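Side-chain contacts in EST1E (Clostridium proteoclasticum, PDB 2WTM), which probably hydrolyses feruloyl and other esters, as a promiscuous feruloyl esterase of the alpha/beta-hydrolase fold: residues H34-H39 and R166-N171; H77-W82 and G111-L116; L147-D152 and D161-R166. One frame throughout, in Å; residues are numbered along the deposited sequence.

Contact 1 of 3, residues H34-H39 and R166-N171. With PO4 (phosphate ion), chain E.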
loop_
_atom_site.group_PDB
_atom_site.type_symbol
_atom_site.label_atom_id
_atom_site.label_comp_id
_atom_site.label_asym_id
_atom_site.label_seq_id
_atom_site.Cartn_x
_atom_site.Cartn_y
_atom_site.Cartn_z
ATOM N N HIS A 34 17.179 -4.603 1.684
ATOM C CA HIS A 34 18.012 -3.915 0.732
ATOM C C HIS A 34 17.275 -2.795 -0.034
ATOM O O HIS A 34 16.052 -2.597 0.168
ATOM C CB HIS A 34 18.452 -4.959 -0.289
ATOM C CG HIS A 34 17.316 -5.582 -0.992
ATOM N ND1 HIS A 34 16.699 -4.948 -2.059
ATOM C CD2 HIS A 34 16.648 -6.736 -0.796
ATOM C CE1 HIS A 34 15.673 -5.685 -2.447
ATOM N NE2 HIS A 34 15.615 -6.773 -1.705
ATOM N N GLY A 35 18.004 -2.128 -0.944
ATOM C CA GLY A 35 17.420 -1.043 -1.724
ATOM C C GLY A 35 16.954 -1.402 -3.128
ATOM O O GLY A 35 16.882 -2.574 -3.531
ATOM N N PHE A 36 16.551 -0.361 -3.841
ATOM C CA PHE A 36 15.976 -0.392 -5.210
ATOM C C PHE A 36 17.050 -0.859 -6.148
ATOM O O PHE A 36 18.094 -0.229 -6.217
ATOM C CB PHE A 36 15.562 1.045 -5.506
ATOM C CG PHE A 36 15.060 1.360 -6.898
ATOM C CD1 PHE A 36 13.700 1.429 -7.178
ATOM C CD2 PHE A 36 15.908 1.842 -7.886
ATOM C CE1 PHE A 36 13.193 1.819 -8.425
ATOM C CE2 PHE A 36 15.392 2.230 -9.116
ATOM C CZ PHE A 36 14.037 2.279 -9.369
ATOM N N THR A 37 16.759 -1.947 -6.850
ATOM C CA THR A 37 17.751 -2.724 -7.702
ATOM C C THR A 37 18.709 -3.586 -6.906
ATOM O O THR A 37 19.533 -4.337 -7.512
ATOM C CB THR A 37 18.580 -1.887 -8.744
ATOM O OG1 THR A 37 19.691 -1.221 -8.117
ATOM C CG2 THR A 37 17.723 -0.873 -9.510
ATOM N N GLY A 38 18.664 -3.489 -5.583
ATOM C CA GLY A 38 19.579 -4.192 -4.700
ATOM C C GLY A 38 19.106 -5.574 -4.375
ATOM O O GLY A 38 18.186 -6.146 -4.957
ATOM N N HIS A 39 19.844 -6.221 -3.493
ATOM C CA HIS A 39 19.569 -7.567 -3.073
ATOM C C HIS A 39 20.373 -7.865 -1.801
ATOM O O HIS A 39 21.217 -7.073 -1.350
ATOM C CB HIS A 39 19.921 -8.567 -4.170
ATOM C CG HIS A 39 21.338 -8.463 -4.625
ATOM N ND1 HIS A 39 22.350 -9.186 -4.034
ATOM C CD2 HIS A 39 21.918 -7.713 -5.592
ATOM C CE1 HIS A 39 23.504 -8.864 -4.607
ATOM N NE2 HIS A 39 23.267 -8.010 -5.584
ATOM N N ARG A 166 16.863 -1.458 -16.800
ATOM C CA ARG A 166 15.641 -1.878 -16.124
ATOM C C ARG A 166 14.487 -0.995 -16.611
ATOM O O ARG A 166 14.674 0.109 -17.177
ATOM C CB ARG A 166 15.801 -1.682 -14.635
ATOM C CG ARG A 166 16.719 -2.749 -14.053
ATOM C CD ARG A 166 16.976 -2.460 -12.640
ATOM N NE ARG A 166 17.725 -3.566 -12.038
ATOM C CZ ARG A 166 19.044 -3.548 -11.903
ATOM N NH1 ARG A 166 19.768 -2.475 -12.237
ATOM N NH2 ARG A 166 19.659 -4.610 -11.351
ATOM N N LYS A 167 13.291 -1.469 -16.330
ATOM C CA LYS A 167 12.072 -0.787 -16.656
ATOM C C LYS A 167 11.256 -0.692 -15.358
ATOM O O LYS A 167 11.263 -1.593 -14.569
ATOM C CB LYS A 167 11.257 -1.636 -17.640
ATOM C CG LYS A 167 11.864 -2.011 -18.960
ATOM C CD LYS A 167 10.877 -2.863 -19.743
ATOM C CE LYS A 167 11.275 -3.179 -21.185
ATOM N NZ LYS A 167 10.148 -3.971 -21.815
ATOM N N LEU A 168 10.479 0.360 -15.224
ATOM C CA LEU A 168 9.647 0.514 -14.041
ATOM C C LEU A 168 8.290 1.070 -14.467
ATOM O O LEU A 168 8.241 2.156 -15.043
ATOM C CB LEU A 168 10.332 1.401 -13.027
ATOM C CG LEU A 168 9.637 1.610 -11.677
ATOM C CD1 LEU A 168 9.679 0.223 -10.919
ATOM C CD2 LEU A 168 10.277 2.714 -10.876
ATOM N N LYS A 169 7.190 0.404 -14.085
ATOM C CA LYS A 169 5.863 0.945 -14.381
ATOM C C LYS A 169 5.555 2.163 -13.551
ATOM O O LYS A 169 5.976 2.317 -12.420
ATOM C CB LYS A 169 4.793 -0.128 -14.200
ATOM C CG LYS A 169 4.881 -1.248 -15.205
ATOM C CD LYS A 169 3.850 -2.263 -15.029
ATOM C CE LYS A 169 4.013 -3.329 -16.197
ATOM N NZ LYS A 169 3.108 -4.511 -15.882
ATOM N N GLY A 170 4.787 3.100 -14.119
ATOM C CA GLY A 170 4.478 4.339 -13.374
ATOM C C GLY A 170 3.600 4.098 -12.179
ATOM O O GLY A 170 3.526 4.963 -11.300
ATOM N N ASN A 171 3.070 2.889 -12.052
ATOM C CA ASN A 171 2.360 2.532 -10.818
ATOM C C ASN A 171 3.285 2.723 -9.584
ATOM O O ASN A 171 2.829 3.058 -8.496
ATOM C CB ASN A 171 1.935 1.044 -10.829
ATOM C CG ASN A 171 0.811 0.773 -11.815
ATOM O OD1 ASN A 171 0.175 1.739 -12.295
ATOM N ND2 ASN A 171 0.584 -0.491 -12.167
HETATM P P PO4 E . 18.807 2.281 -3.721
HETATM O O1 PO4 E . 19.815 1.210 -3.319
HETATM O O2 PO4 E . 18.773 2.104 -5.221
HETATM O O3 PO4 E . 19.400 3.667 -3.507
HETATM O O4 PO4 E . 17.431 2.204 -2.999
#
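Thr37 comes closest to Arg166 along the backbones, 8.7 Å between CA atoms, where the type II beta turn Gly35 to Gly38 faces the start of strand 166-169; no hydrogen bond joins the two, and side chains make the whole contact. Thr37 lies over one face of the Arg166 guanidinium, its CB centred 3.6 Å above the plane. The methyl CG2 of Thr37 follows the same arm back, meeting CD of Arg166 at 3.6 Å. A chi1 of 80° puts Thr37 OG1 between the backbone N and the carbonyl carbon, where it donates to Phe36 O on a lone pair (2.7 Å). The polar end of Arg166 has its partner in Trp163. Beside this pair, the Phe36 ring offers its edge to Leu168, CE1 to CD2 3.9 Å and in the ring plane. The turn itself is gripped at Gly35 O, which takes both Gly38 N and His34 ND1. At the backbone of Phe36, N donates to O4 of a phosphate, probably from the crystallisation liquor, at 2.8 Å; Ser108, Gln109 and His228 bond the same ion. Two amide N-H groups on one anion beside the probable nucleophile are consistent with Phe36 N and Gln109 N forming the oxyanion hole, as in other alpha/beta-hydrolases.

Contact 2 of 3, residues H77-W82 and G111-L116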
loop_
_atom_site.group_PDB
_atom_site.type_symbol
_atom_site.label_atom_id
_atom_site.label_comp_id
_atom_site.label_asym_id
_atom_site.label_seq_id
_atom_site.Cartn_x
_atom_site.Cartn_y
_atom_site.Cartn_z
ATOM N N HIS A 77 7.269 -3.861 -9.250
ATOM C CA HIS A 77 7.376 -3.607 -7.769
ATOM C C HIS A 77 6.902 -2.233 -7.444
ATOM O O HIS A 77 6.977 -1.326 -8.252
ATOM C CB HIS A 77 8.784 -3.841 -7.265
ATOM C CG HIS A 77 9.677 -2.645 -7.136
ATOM N ND1 HIS A 77 10.501 -2.211 -8.153
ATOM C CD2 HIS A 77 9.959 -1.861 -6.064
ATOM C CE1 HIS A 77 11.253 -1.198 -7.703
ATOM N NE2 HIS A 77 10.930 -0.954 -6.438
ATOM N N THR A 78 6.352 -2.057 -6.209
ATOM C CA THR A 78 5.946 -0.770 -5.705
ATOM C C THR A 78 6.243 -0.862 -4.194
ATOM O O THR A 78 6.434 -1.928 -3.575
ATOM C CB THR A 78 4.444 -0.465 -5.848
ATOM O OG1 THR A 78 3.690 -1.251 -4.915
ATOM C CG2 THR A 78 3.918 -0.676 -7.287
ATOM N N LEU A 79 6.170 0.259 -3.542
ATOM C CA LEU A 79 6.340 0.313 -2.074
ATOM C C LEU A 79 5.203 -0.398 -1.342
ATOM O O LEU A 79 5.398 -0.876 -0.216
ATOM C CB LEU A 79 6.453 1.768 -1.566
ATOM C CG LEU A 79 7.820 2.372 -1.901
ATOM C CD1 LEU A 79 7.789 3.901 -1.707
ATOM C CD2 LEU A 79 8.902 1.769 -1.137
ATOM N N PHE A 80 3.984 -0.411 -1.903
ATOM C CA PHE A 80 2.875 -1.182 -1.240
ATOM C C PHE A 80 3.269 -2.686 -1.277
ATOM O O PHE A 80 3.079 -3.392 -0.302
ATOM C CB PHE A 80 1.570 -1.004 -1.938
ATOM C CG PHE A 80 0.841 0.261 -1.614
ATOM C CD1 PHE A 80 1.317 1.231 -0.787
ATOM C CD2 PHE A 80 -0.378 0.483 -2.268
ATOM C CE1 PHE A 80 0.580 2.421 -0.573
ATOM C CE2 PHE A 80 -1.097 1.630 -2.050
ATOM C CZ PHE A 80 -0.605 2.597 -1.221
ATOM N N LYS A 81 3.763 -3.164 -2.431
ATOM C CA LYS A 81 4.207 -4.574 -2.456
ATOM C C LYS A 81 5.309 -4.858 -1.456
ATOM O O LYS A 81 5.244 -5.880 -0.739
ATOM C CB LYS A 81 4.615 -4.980 -3.862
ATOM C CG LYS A 81 3.438 -4.879 -4.833
ATOM C CD LYS A 81 3.742 -5.441 -6.235
ATOM C CE LYS A 81 2.618 -5.132 -7.277
ATOM N NZ LYS A 81 2.850 -5.894 -8.562
ATOM N N TRP A 82 6.336 -4.005 -1.425
ATOM C CA TRP A 82 7.378 -4.155 -0.454
ATOM C C TRP A 82 6.859 -4.134 0.985
ATOM O O TRP A 82 7.303 -4.929 1.837
ATOM C CB TRP A 82 8.486 -3.081 -0.631
ATOM C CG TRP A 82 9.434 -3.404 -1.744
ATOM C CD1 TRP A 82 9.212 -4.130 -2.896
ATOM C CD2 TRP A 82 10.836 -3.016 -1.765
ATOM N NE1 TRP A 82 10.426 -4.207 -3.632
ATOM C CE2 TRP A 82 11.417 -3.565 -2.929
ATOM C CE3 TRP A 82 11.650 -2.331 -0.858
ATOM C CZ2 TRP A 82 12.794 -3.392 -3.199
ATOM C CZ3 TRP A 82 12.973 -2.202 -1.091
ATOM C CH2 TRP A 82 13.544 -2.708 -2.253
ATOM N N GLY A 111 15.649 1.358 3.580
ATOM C CA GLY A 111 15.716 2.196 4.782
ATOM C C GLY A 111 14.411 2.938 4.921
ATOM O O GLY A 111 13.805 2.922 6.014
ATOM N N LEU A 112 13.937 3.536 3.819
ATOM C CA LEU A 112 12.575 4.054 3.789
ATOM C C LEU A 112 11.538 2.995 4.190
ATOM O O LEU A 112 10.696 3.183 5.075
ATOM C CB LEU A 112 12.231 4.613 2.441
ATOM C CG LEU A 112 10.729 5.026 2.238
ATOM C CD1 LEU A 112 10.205 6.077 3.207
ATOM C CD2 LEU A 112 10.526 5.357 0.746
ATOM N N SER A 113 11.647 1.809 3.569
ATOM C CA SER A 113 10.682 0.749 3.786
ATOM C C SER A 113 10.579 0.333 5.263
ATOM O O SER A 113 9.472 0.099 5.818
ATOM C CB SER A 113 11.025 -0.421 2.871
ATOM O OG SER A 113 10.808 -0.103 1.504
ATOM N N VAL A 114 11.743 0.165 5.932
ATOM C CA VAL A 114 11.725 -0.086 7.338
ATOM C C VAL A 114 11.237 1.054 8.255
ATOM O O VAL A 114 10.551 0.826 9.259
ATOM C CB VAL A 114 13.019 -0.816 7.833
ATOM C CG1 VAL A 114 13.235 -2.190 7.142
ATOM C CG2 VAL A 114 14.233 0.049 7.772
ATOM N N MET A 115 11.528 2.291 7.846
ATOM C CA MET A 115 10.866 3.389 8.542
ATOM C C MET A 115 9.331 3.224 8.559
ATOM O O MET A 115 8.681 3.440 9.556
ATOM C CB MET A 115 11.262 4.733 7.948
ATOM C CG MET A 115 12.771 5.060 8.143
ATOM S SD MET A 115 13.356 6.472 7.187
ATOM C CE MET A 115 12.375 7.838 7.832
ATOM N N LEU A 116 8.781 2.902 7.406
ATOM C CA LEU A 116 7.360 2.753 7.272
ATOM C C LEU A 116 6.851 1.526 8.006
ATOM O O LEU A 116 5.923 1.582 8.788
ATOM C CB LEU A 116 6.958 2.683 5.781
ATOM C CG LEU A 116 7.449 3.769 4.815
ATOM C CD1 LEU A 116 7.014 3.582 3.316
ATOM C CD2 LEU A 116 6.901 5.127 5.379
#
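Ser113 OG meets the edge of the Trp82 indole, near the ring plane, at 3.4 Å from CE3. The same Ser113 OG lies 3.8 Å from CD2 of Leu79, so the hydroxyl touches both an aromatic edge and a methyl of the other helix. The second methyl of Leu79, CD1, reaches CD2 of Leu112 at 4.0 Å, the two leucine side chains crossing at about a right angle. With CG anti to the carbonyl carbon (chi1 -74°), Leu79 sets one methyl on Leu112 and the other by Ser113. Both partners belong to helix 109-120, which follows directly on Ser108, probably the nucleophile. Behind this first shell, Ser113 OG is hydrogen-bonded to Gln109 O one turn earlier. The indole is fixed by NE1 donating to Tyr65 O, and one of its faces carries His77 NE2, offset toward the rim. Farther out, Thr78 is the N-cap of helix 79-93: its OG1 accepts from Lys81 N at 3.1 Å in an almost straight bond (172°). His77 NE2 is itself paired with the side chain of Gln109. No hydrogen bond crosses between the two segments: the buried hydroxyl of Ser113 is satisfied within its own helix and Trp82 NE1 by a loop carbonyl, so what passes between 77-82 and 111-116 is van der Waals packing.

Contact 3 of 3, residues L147-D152 and D161-R166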
loop_
_atom_site.group_PDB
_atom_site.type_symbol
_atom_site.label_atom_id
_atom_site.label_comp_id
_atom_site.label_asym_id
_atom_site.label_seq_id
_atom_site.Cartn_x
_atom_site.Cartn_y
_atom_site.Cartn_z
ATOM N N LEU A 147 14.503 9.506 -8.439
ATOM C CA LEU A 147 15.914 9.121 -8.542
ATOM C C LEU A 147 16.577 9.764 -9.780
ATOM O O LEU A 147 17.197 9.062 -10.592
ATOM C CB LEU A 147 16.013 7.592 -8.581
ATOM C CG LEU A 147 15.515 6.786 -7.392
ATOM C CD1 LEU A 147 15.668 5.256 -7.578
ATOM C CD2 LEU A 147 16.211 7.237 -6.083
ATOM N N GLY A 148 16.345 11.049 -9.995
ATOM C CA GLY A 148 16.921 11.796 -11.134
ATOM C C GLY A 148 16.096 11.904 -12.415
ATOM O O GLY A 148 16.331 12.818 -13.212
ATOM N N LEU A 149 15.114 11.030 -12.613
ATOM C CA LEU A 149 14.204 11.165 -13.738
ATOM C C LEU A 149 13.142 12.142 -13.411
ATOM O O LEU A 149 12.526 12.008 -12.365
ATOM C CB LEU A 149 13.538 9.847 -14.098
ATOM C CG LEU A 149 14.424 8.744 -14.609
ATOM C CD1 LEU A 149 13.639 7.473 -14.880
ATOM C CD2 LEU A 149 15.010 9.169 -15.865
ATOM N N LYS A 150 12.854 13.075 -14.323
ATOM C CA LYS A 150 11.816 14.071 -14.145
ATOM C C LYS A 150 10.630 13.848 -15.058
ATOM O O LYS A 150 10.770 13.525 -16.239
ATOM C CB LYS A 150 12.409 15.485 -14.372
ATOM C CG LYS A 150 13.523 15.767 -13.361
ATOM C CD LYS A 150 13.696 17.285 -13.074
ATOM C CE LYS A 150 12.743 17.827 -11.901
ATOM N NZ LYS A 150 13.241 17.610 -10.445
ATOM N N PHE A 151 9.423 14.097 -14.547
ATOM C CA PHE A 151 8.188 13.826 -15.324
ATOM C C PHE A 151 7.086 14.677 -14.729
ATOM O O PHE A 151 7.324 15.352 -13.727
ATOM C CB PHE A 151 7.800 12.313 -15.274
ATOM C CG PHE A 151 7.831 11.755 -13.884
ATOM C CD1 PHE A 151 6.727 11.946 -13.030
ATOM C CD2 PHE A 151 8.958 11.131 -13.399
ATOM C CE1 PHE A 151 6.783 11.509 -11.698
ATOM C CE2 PHE A 151 9.035 10.710 -12.112
ATOM C CZ PHE A 151 7.933 10.896 -11.229
ATOM N N ASP A 152 5.916 14.655 -15.366
ATOM C CA ASP A 152 4.738 15.406 -14.909
ATOM C C ASP A 152 4.093 14.548 -13.831
ATOM O O ASP A 152 3.701 13.376 -14.124
ATOM C CB ASP A 152 3.746 15.569 -16.061
ATOM C CG ASP A 152 2.524 16.394 -15.675
ATOM O OD1 ASP A 152 2.288 16.666 -14.467
ATOM O OD2 ASP A 152 1.787 16.824 -16.626
ATOM N N ASP A 161 12.438 4.066 -17.922
ATOM C CA ASP A 161 13.471 3.116 -18.363
ATOM C C ASP A 161 14.808 3.720 -17.933
ATOM O O ASP A 161 15.177 4.821 -18.369
ATOM C CB ASP A 161 13.462 2.959 -19.896
ATOM C CG ASP A 161 12.441 1.996 -20.395
ATOM O OD1 ASP A 161 11.379 1.790 -19.735
ATOM O OD2 ASP A 161 12.724 1.259 -21.366
ATOM N N ALA A 162 15.487 3.084 -16.978
ATOM C CA ALA A 162 16.733 3.627 -16.437
ATOM C C ALA A 162 17.416 2.508 -15.614
ATOM O O ALA A 162 17.044 1.341 -15.774
ATOM C CB ALA A 162 16.462 4.849 -15.633
ATOM N N TRP A 163 18.441 2.859 -14.869
ATOM C CA TRP A 163 19.071 1.908 -13.897
ATOM C C TRP A 163 19.616 0.686 -14.615
ATOM O O TRP A 163 19.209 -0.469 -14.409
ATOM C CB TRP A 163 18.013 1.537 -12.810
ATOM C CG TRP A 163 17.351 2.769 -12.313
ATOM C CD1 TRP A 163 17.915 3.726 -11.631
ATOM C CD2 TRP A 163 15.972 3.169 -12.513
ATOM N NE1 TRP A 163 17.059 4.737 -11.397
ATOM C CE2 TRP A 163 15.847 4.412 -11.958
ATOM C CE3 TRP A 163 14.881 2.610 -13.202
ATOM C CZ2 TRP A 163 14.651 5.140 -11.972
ATOM C CZ3 TRP A 163 13.664 3.360 -13.238
ATOM C CH2 TRP A 163 13.560 4.564 -12.623
ATOM N N ASP A 164 20.603 0.884 -15.516
ATOM C CA ASP A 164 21.204 -0.309 -16.140
ATOM C C ASP A 164 20.300 -1.310 -16.811
ATOM O O ASP A 164 20.417 -2.565 -16.695
ATOM C CB ASP A 164 22.052 -1.056 -15.131
ATOM C CG ASP A 164 23.444 -0.635 -15.158
ATOM O OD1 ASP A 164 23.708 0.607 -15.171
ATOM O OD2 ASP A 164 24.283 -1.585 -15.132
ATOM N N GLY A 165 19.419 -0.782 -17.622
ATOM C CA GLY A 165 18.602 -1.572 -18.442
ATOM C C GLY A 165 17.336 -2.148 -17.840
ATOM O O GLY A 165 16.771 -3.096 -18.386
ATOM N N ARG A 166 16.863 -1.458 -16.800
ATOM C CA ARG A 166 15.641 -1.878 -16.124
ATOM C C ARG A 166 14.487 -0.995 -16.611
ATOM O O ARG A 166 14.674 0.109 -17.177
ATOM C CB ARG A 166 15.801 -1.682 -14.635
ATOM C CG ARG A 166 16.719 -2.749 -14.053
ATOM C CD ARG A 166 16.976 -2.460 -12.640
ATOM N NE ARG A 166 17.725 -3.566 -12.038
ATOM C CZ ARG A 166 19.044 -3.548 -11.903
ATOM N NH1 ARG A 166 19.768 -2.475 -12.237
ATOM N NH2 ARG A 166 19.659 -4.610 -11.351
HETATM O O HOH W 1 18.712 7.083 -11.235
#
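Leu149 and Trp163 approach from opposite directions and meet at the far end of the indole. Followed outward, the tryptophan starts at a CB that does not itself head for the other segment; chi1 of -47° sets CG anti to the carbonyl carbon, and the ring then swings back over its own predecessor, with Ala162 CB 3.5 Å above the centre of one face. NE1 comes next: CB and CD1 of Leu147 each lie 4.1 Å from Trp163 NE1, that leucine crossing the indole at about a right angle. Trp163 NE1 gives its N-H to a water oxygen at 2.9 Å, and this water in turn donates to Leu147 O at 2.6 Å, bridging the two segments where no direct hydrogen bond does. Along the six-membered ring, CZ2 and then CH2 of Trp163 run up to CD1 of Leu149, the latter at 3.7 Å, in an oblique approach. The same leucine methyl touches Ala162 CB at 3.9 Å, so one carbon packs against both the indole and the alanine. At the backbone end, Trp163 O accepts from Arg166 NH1, a donor well above the carbonyl plane; together with the paired backbone bonds between Ala162 and Arg166, it ties up the hairpin loop. Away from these partners, the indole meets the Phe36 ring edge-to-face and touches Leu168. The contact lies near the surface, joining the small hairpin of strands 145-146 and 149-150, which follows helix 137-143, to the end of strand 159-162 and the turn that leads into strand 166-169.

In the fold
Phe36 of contact 1 ties the set together: its CD1 lies 3.6 Å from CE1 of His77 in contact 2, and its CE2 is 3.4 Å from CD1 of Leu147 in contact 3. Contacts 1 and 2 touch again where His34 O lies 3.4 Å from CZ3 of Trp82. Contacts 1 and 3 also share Arg166 and the hairpin of strands 159-162 and 166-169, their centres about 10 Å apart. Contacts 2 and 3 do not touch, with nearest atoms about 8 Å apart. Ser108 and His228, which with Asp200 probably form a Ser-His-Asp triad, bind the phosphate; contact 1 supplies one further hydrogen bond, from Phe36 N, and the side chain of Leu147 is about 5 Å from the ion.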